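Local coordinates for protein metallo-beta-lactamase (Simiduia agarivorans, PDB 6MFI) that probably hydrolyses beta-lactam antibiotics as a subclass B3 metallo-beta-lactamase, using two zinc ions held in its active site, at residues H75-S80 / V87-N92; A182-G187 / G191-Q196; T207-D212 / A239-L244. One frame throughout, in Å; residues are numbered along the deposited sequence.

Contact 1 (H75-S80 / V87-N92); sequences HVLIDS and VIVRDN
Val-89 of helix 85-95 reaches between Leu-77 and Ser-80 with its two methyls, one for each partner. From its CB, which points at the strand segment, the side chain forks at once. CG1 lies anti to the backbone N (chi1 170°) and approaches the side chain of Leu-77, where it meets CD2 at 4.2 Å, a loose van der Waals distance. CG2, the other branch, is anti to the carbonyl carbon and meets backbone: it lies 3.8 Å from Ser-80 O, just past the end of the strand. The nearest pair of CA atoms, those of Ser-80 and Val-89, is 7.0 Å apart. This is the first half of a beta-alpha-beta unit made of strand 74-78, helix 85-95 and strand 103-107, in which the helix lies over one face of the seven-stranded mixed sheet of the metallo-beta-lactamase fold. Leu-77 sends its side chain toward the helix and packs besides on Val-103 and Leu-106 of the next strand and on Leu-122 of helix 119-126. The hydroxyl of Ser-80 is used outside the contact: OG hydrogen-bonds to the backbone O of His-115, whose side chain binds zinc, and the side chains of Ser-80 and His-115 are about 6 Å apart.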
# COMPACT_ATOMS: atom_id res chain seq x y z
N HIS A 75 -7.31 9.15 12.70
CA HIS A 75 -6.21 8.51 12.00
C HIS A 75 -6.62 8.10 10.60
O HIS A 75 -7.81 7.95 10.29
CB HIS A 75 -5.69 7.28 12.77
CG HIS A 75 -5.60 7.49 14.25
ND1 HIS A 75 -5.26 8.70 14.81
CD2 HIS A 75 -5.80 6.63 15.28
CE1 HIS A 75 -5.26 8.58 16.13
NE2 HIS A 75 -5.58 7.33 16.44
N VAL A 76 -5.62 7.93 9.74
CA VAL A 76 -5.79 7.39 8.40
C VAL A 76 -5.09 6.04 8.34
O VAL A 76 -3.96 5.90 8.83
CB VAL A 76 -5.24 8.35 7.32
CG1 VAL A 76 -5.43 7.76 5.93
CG2 VAL A 76 -5.90 9.71 7.43
N LEU A 77 -5.75 5.06 7.74
CA LEU A 77 -5.22 3.71 7.64
C LEU A 77 -5.23 3.29 6.18
O LEU A 77 -6.28 3.30 5.53
CB LEU A 77 -6.04 2.72 8.48
CG LEU A 77 -5.64 1.25 8.40
CD1 LEU A 77 -4.24 1.05 8.94
CD2 LEU A 77 -6.64 0.39 9.14
N ILE A 78 -4.06 2.94 5.66
CA ILE A 78 -3.91 2.50 4.27
C ILE A 78 -3.80 0.98 4.25
O ILE A 78 -3.01 0.40 5.00
CB ILE A 78 -2.68 3.15 3.61
CG1 ILE A 78 -2.59 4.63 3.98
CG2 ILE A 78 -2.75 2.98 2.10
CD1 ILE A 78 -1.24 5.25 3.68
N ASP A 79 -4.61 0.35 3.39
CA ASP A 79 -4.61 -1.09 3.17
C ASP A 79 -5.13 -1.85 4.39
O ASP A 79 -5.07 -1.37 5.52
CB ASP A 79 -3.22 -1.59 2.78
CG ASP A 79 -2.89 -1.32 1.33
OD1 ASP A 79 -3.81 -0.95 0.57
OD2 ASP A 79 -1.71 -1.47 0.95
N SER A 80 -5.65 -3.06 4.14
CA SER A 80 -6.24 -3.89 5.18
C SER A 80 -5.66 -5.29 5.25
O SER A 80 -5.90 -5.99 6.24
CB SER A 80 -7.76 -4.01 4.97
OG SER A 80 -8.04 -4.77 3.80
N VAL A 87 -7.61 -8.99 10.87
CA VAL A 87 -7.63 -9.31 12.29
C VAL A 87 -6.30 -8.94 12.94
O VAL A 87 -6.27 -8.42 14.06
CB VAL A 87 -7.97 -10.80 12.50
CG1 VAL A 87 -8.05 -11.13 13.98
CG2 VAL A 87 -9.27 -11.15 11.79
N ILE A 88 -5.19 -9.19 12.24
CA ILE A 88 -3.88 -8.82 12.76
C ILE A 88 -3.72 -7.30 12.78
O ILE A 88 -3.14 -6.73 13.71
CB ILE A 88 -2.78 -9.50 11.94
CG1 ILE A 88 -2.88 -11.02 12.08
CG2 ILE A 88 -1.40 -9.01 12.37
CD1 ILE A 88 -2.49 -11.79 10.84
N VAL A 89 -4.24 -6.62 11.75
CA VAL A 89 -4.17 -5.16 11.72
C VAL A 89 -4.97 -4.57 12.87
O VAL A 89 -4.52 -3.64 13.54
CB VAL A 89 -4.66 -4.64 10.35
CG1 VAL A 89 -4.83 -3.13 10.39
CG2 VAL A 89 -3.70 -5.05 9.25
N ARG A 90 -6.17 -5.10 13.11
CA ARG A 90 -6.97 -4.65 14.25
C ARG A 90 -6.23 -4.88 15.56
O ARG A 90 -6.23 -4.01 16.44
CB ARG A 90 -8.31 -5.39 14.26
CG ARG A 90 -9.51 -4.54 13.93
CD ARG A 90 -10.80 -5.23 14.35
NE ARG A 90 -10.99 -6.51 13.67
CZ ARG A 90 -10.89 -7.69 14.27
NH1 ARG A 90 -10.59 -7.76 15.57
NH2 ARG A 90 -11.08 -8.81 13.59
N ASP A 91 -5.59 -6.04 15.70
CA ASP A 91 -4.81 -6.30 16.91
C ASP A 91 -3.63 -5.35 17.02
O ASP A 91 -3.36 -4.82 18.11
CB ASP A 91 -4.34 -7.75 16.92
CG ASP A 91 -3.79 -8.18 18.26
OD1 ASP A 91 -4.35 -7.79 19.30
OD2 ASP A 91 -2.77 -8.91 18.27
N ASN A 92 -2.94 -5.08 15.92
CA ASN A 92 -1.73 -4.26 15.98
C ASN A 92 -2.05 -2.81 16.34
O ASN A 92 -1.28 -2.15 17.04
CB ASN A 92 -0.98 -4.33 14.65
CG ASN A 92 -0.16 -5.59 14.51
OD1 ASN A 92 0.05 -6.32 15.48
ND2 ASN A 92 0.31 -5.86 13.30

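Contact 2 (A182-G187 / G191-Q196); sequences AYATPG and GALSWQ
Ala-182 and Trp-195 make the tight end of this hairpin: the methyl CB sits over the indole face, 3.5 Å from the centroid of the six-membered ring and 12° off its normal, a CH-pi contact. The indole NE1 also hydrogen-bonds to His-108 O. Between the antiparallel strands, Tyr-183 and Ser-194 form a hydrogen-bonded pair, Tyr-183 N to Ser-194 O and Ser-194 N to Tyr-183 O, both 2.9 Å. On the face carrying Tyr-183 and Ser-194 the grip is polar. Tyr-183 OH donates to Gln-196 OE1 at 2.6 Å, with the ring and amide planes 79° apart. Thr-185 OG1, placed between the backbone N and the carbonyl carbon (chi1 59°), meets Ser-194 OG at 2.8 Å. Toward the turn the backbone bonding weakens to one longer bond, Thr-185 N to Ala-192 O, 3.2 Å, made from above the carbonyl plane. The more open side is at partly exposed Ala-184 and Pro-186; there Leu-193 CD2 comes to 3.8 Å from Ala-184 CA, with the alanine CB farther off, at 4.4 Å. The connection leads to His-188, a zinc ligand, and Ala-192 packs on His-110, another ligand of the same ion. In the sheet, strand 178-184 is flanked by strand 172-175 and strand 193-199 by strand 206-210, and Gln-196 NE2 bonds Glu-245 O beyond helix 228-242.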
# COMPACT_ATOMS: atom_id res chain seq x y z
N ALA A 182 -2.46 11.50 -3.29
CA ALA A 182 -2.42 10.26 -4.05
C ALA A 182 -1.90 10.51 -5.46
O ALA A 182 -2.04 11.60 -6.01
CB ALA A 182 -3.80 9.60 -4.12
N TYR A 183 -1.31 9.47 -6.05
CA TYR A 183 -0.82 9.51 -7.42
C TYR A 183 -1.24 8.22 -8.11
O TYR A 183 -0.87 7.13 -7.66
CB TYR A 183 0.70 9.69 -7.47
CG TYR A 183 1.18 10.94 -6.77
CD1 TYR A 183 1.23 12.15 -7.45
CD2 TYR A 183 1.58 10.91 -5.45
CE1 TYR A 183 1.67 13.30 -6.82
CE2 TYR A 183 2.02 12.05 -4.81
CZ TYR A 183 2.06 13.25 -5.50
OH TYR A 183 2.51 14.39 -4.86
N ALA A 184 -2.01 8.35 -9.18
CA ALA A 184 -2.47 7.19 -9.93
C ALA A 184 -1.28 6.51 -10.59
O ALA A 184 -0.70 7.03 -11.54
CB ALA A 184 -3.50 7.60 -10.97
N THR A 185 -0.90 5.34 -10.07
CA THR A 185 0.21 4.54 -10.60
C THR A 185 -0.32 3.17 -11.00
O THR A 185 -0.06 2.17 -10.30
CB THR A 185 1.35 4.42 -9.59
OG1 THR A 185 0.86 3.81 -8.39
CG2 THR A 185 1.92 5.80 -9.27
N PRO A 186 -1.04 3.07 -12.10
CA PRO A 186 -1.60 1.78 -12.53
C PRO A 186 -0.52 0.92 -13.17
O PRO A 186 0.65 1.28 -13.24
CB PRO A 186 -2.68 2.19 -13.53
CG PRO A 186 -2.15 3.44 -14.14
CD PRO A 186 -1.38 4.15 -13.04
N GLY A 187 -0.95 -0.25 -13.66
CA GLY A 187 -0.04 -1.21 -14.23
C GLY A 187 -0.18 -2.57 -13.56
O GLY A 187 -0.52 -3.56 -14.22
N GLY A 191 -6.53 0.50 -10.96
CA GLY A 191 -6.77 1.57 -10.01
C GLY A 191 -5.77 1.65 -8.87
O GLY A 191 -6.13 2.05 -7.76
N ALA A 192 -4.52 1.28 -9.13
CA ALA A 192 -3.50 1.34 -8.10
C ALA A 192 -3.14 2.79 -7.78
O ALA A 192 -3.18 3.67 -8.65
CB ALA A 192 -2.24 0.58 -8.54
N LEU A 193 -2.79 3.03 -6.52
CA LEU A 193 -2.45 4.36 -6.04
C LEU A 193 -1.13 4.32 -5.28
O LEU A 193 -0.78 3.30 -4.68
CB LEU A 193 -3.55 4.94 -5.14
CG LEU A 193 -4.89 5.28 -5.78
CD1 LEU A 193 -5.81 5.94 -4.76
CD2 LEU A 193 -4.70 6.18 -6.99
N SER A 194 -0.42 5.44 -5.31
CA SER A 194 0.77 5.65 -4.50
C SER A 194 0.55 6.89 -3.64
O SER A 194 0.24 7.96 -4.17
CB SER A 194 2.02 5.81 -5.36
OG SER A 194 2.28 4.64 -6.12
N TRP A 195 0.70 6.74 -2.33
CA TRP A 195 0.39 7.80 -1.38
C TRP A 195 1.67 8.43 -0.85
O TRP A 195 2.69 7.75 -0.66
CB TRP A 195 -0.45 7.25 -0.22
CG TRP A 195 -1.83 6.88 -0.64
CD1 TRP A 195 -2.28 5.64 -1.00
CD2 TRP A 195 -2.96 7.75 -0.74
NE1 TRP A 195 -3.61 5.69 -1.32
CE2 TRP A 195 -4.06 6.98 -1.17
CE3 TRP A 195 -3.16 9.12 -0.51
CZ2 TRP A 195 -5.33 7.52 -1.37
CZ3 TRP A 195 -4.41 9.66 -0.71
CH2 TRP A 195 -5.48 8.86 -1.14
N GLN A 196 1.61 9.73 -0.59
CA GLN A 196 2.75 10.49 -0.11
C GLN A 196 2.29 11.49 0.94
O GLN A 196 1.35 12.26 0.69
CB GLN A 196 3.46 11.21 -1.26
CG GLN A 196 4.21 12.47 -0.86
CD GLN A 196 4.40 13.42 -2.03
OE1 GLN A 196 3.44 14.02 -2.51
NE2 GLN A 196 5.64 13.56 -2.48

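Contact 3 (T207-D212 / A239-L244); sequences TLVYAD and ATLADL
Segment 207-212, made of strand 206-210 and the start of the loop after it, keeps its backbone well away from helix 228-242, with Ala-211 CA and Leu-241 CA 7.6 Å apart, and side chains bridge the interval. Leu-241 does so from the helix. Its CG is anti to the backbone N (chi1 170°), which carries both methyls toward Val-209 and Ala-211. CD1 is shared by these two residues, lying 3.9 Å from Val-209 CG1 and at the same distance from Ala-211 CB. CD2 touches Ala-211 CB as well, also at 3.9 Å, and the short alanine thus faces the forked end of the leucine. Val-209 meets Leu-241 at a slant through CG1 alone. The two segments open the beta-alpha-beta unit of strand 206-210, helix 228-242 and strand 248-250, with the helix lying on one face of the five-stranded sheet. Helix 274-291 closes in from beyond: its Tyr-278 packs on both Ala-211 and Leu-241, and its Cys-275 on Val-209. With only methyl groups meeting across the contact, and Val-209, Ala-211 and Leu-241 all buried, this part of the helix meets the sheet by apolar contact; burial of the methyls probably supplies the adhesion, with no polar bond between the two segments.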
# COMPACT_ATOMS: atom_id res chain seq x y z
N THR A 207 9.57 13.04 4.20
CA THR A 207 8.51 12.77 3.24
C THR A 207 8.47 11.27 2.98
O THR A 207 9.42 10.70 2.43
CB THR A 207 8.73 13.55 1.94
OG1 THR A 207 8.82 14.95 2.23
CG2 THR A 207 7.58 13.31 0.98
N LEU A 208 7.37 10.63 3.37
CA LEU A 208 7.17 9.21 3.18
C LEU A 208 6.29 8.96 1.97
O LEU A 208 5.35 9.72 1.71
CB LEU A 208 6.54 8.57 4.42
CG LEU A 208 7.42 8.31 5.65
CD1 LEU A 208 7.78 9.60 6.38
CD2 LEU A 208 6.75 7.33 6.59
N VAL A 209 6.59 7.90 1.22
CA VAL A 209 5.83 7.53 0.04
C VAL A 209 5.47 6.05 0.15
O VAL A 209 6.36 5.21 0.32
CB VAL A 209 6.60 7.80 -1.26
CG1 VAL A 209 5.88 7.16 -2.44
CG2 VAL A 209 6.75 9.30 -1.48
N TYR A 210 4.18 5.75 0.06
CA TYR A 210 3.68 4.37 0.07
C TYR A 210 3.46 3.95 -1.38
O TYR A 210 2.34 3.98 -1.90
CB TYR A 210 2.42 4.27 0.91
CG TYR A 210 1.95 2.86 1.20
CD1 TYR A 210 2.81 1.92 1.76
CD2 TYR A 210 0.65 2.47 0.92
CE1 TYR A 210 2.39 0.63 2.03
CE2 TYR A 210 0.22 1.19 1.18
CZ TYR A 210 1.09 0.27 1.74
OH TYR A 210 0.65 -1.01 2.00
N ALA A 211 4.55 3.56 -2.04
CA ALA A 211 4.50 3.23 -3.45
C ALA A 211 3.87 1.86 -3.67
O ALA A 211 4.16 0.90 -2.95
CB ALA A 211 5.91 3.25 -4.05
N ASP A 212 2.99 1.78 -4.67
CA ASP A 212 2.29 0.54 -4.97
C ASP A 212 3.27 -0.53 -5.44
O ASP A 212 4.43 -0.26 -5.76
CB ASP A 212 1.21 0.80 -6.03
CG ASP A 212 0.31 -0.40 -6.25
OD1 ASP A 212 -0.48 -0.72 -5.34
OD2 ASP A 212 0.40 -1.03 -7.33
N ALA A 239 7.09 7.21 -14.24
CA ALA A 239 7.88 8.43 -14.36
C ALA A 239 7.47 9.46 -13.32
O ALA A 239 8.28 10.30 -12.92
CB ALA A 239 7.74 9.01 -15.77
N THR A 240 6.21 9.41 -12.86
CA THR A 240 5.77 10.32 -11.81
C THR A 240 6.29 9.90 -10.45
O THR A 240 6.72 10.74 -9.66
CB THR A 240 4.24 10.39 -11.79
OG1 THR A 240 3.75 10.68 -13.11
CG2 THR A 240 3.77 11.48 -10.84
N LEU A 241 6.28 8.59 -10.16
CA LEU A 241 6.75 8.11 -8.86
C LEU A 241 8.24 8.36 -8.68
O LEU A 241 8.69 8.68 -7.57
CB LEU A 241 6.43 6.62 -8.71
CG LEU A 241 7.08 5.93 -7.51
CD1 LEU A 241 6.44 6.40 -6.21
CD2 LEU A 241 6.99 4.41 -7.64
N ALA A 242 9.02 8.22 -9.75
CA ALA A 242 10.47 8.37 -9.64
C ALA A 242 10.86 9.80 -9.30
O ALA A 242 11.91 10.02 -8.67
CB ALA A 242 11.14 7.94 -10.94
N ASP A 243 10.05 10.79 -9.69
CA ASP A 243 10.38 12.19 -9.50
C ASP A 243 9.68 12.81 -8.29
O ASP A 243 9.80 14.02 -8.08
CB ASP A 243 10.05 12.99 -10.76
CG ASP A 243 11.06 14.07 -11.05
OD1 ASP A 243 12.20 13.97 -10.55
OD2 ASP A 243 10.72 15.03 -11.78
N LEU A 244 8.96 12.01 -7.51
CA LEU A 244 8.29 12.54 -6.33
C LEU A 244 9.29 12.87 -5.24
O LEU A 244 10.33 12.22 -5.09
CB LEU A 244 7.27 11.53 -5.80
CG LEU A 244 6.00 11.28 -6.61
CD1 LEU A 244 5.13 10.23 -5.94
CD2 LEU A 244 5.23 12.58 -6.81

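From the N terminus the contacts close in series, none nested in or crossing another. Contact 1 closes a short strand-to-helix loop in the first, seven-stranded sheet. Contact 2 closes the hairpin between strands 178-184 and 193-199 of the second sheet, and contact 3 spans 26 residues to lay helix 228-242 on that same sheet. Contacts 2 and 3 share neighbouring strands: Trp-195 O lies 2.6 Å from Tyr-210 N. Contact 1, across the chain's centre, meets both where the sheets face each other, with Ile-78 packing on Trp-195 and Tyr-210, and Asp-79 OD2 probably hydrogen-bonded to Tyr-210 OH. These meetings form part of the interface between the two sheets of the metallo-beta-lactamase fold.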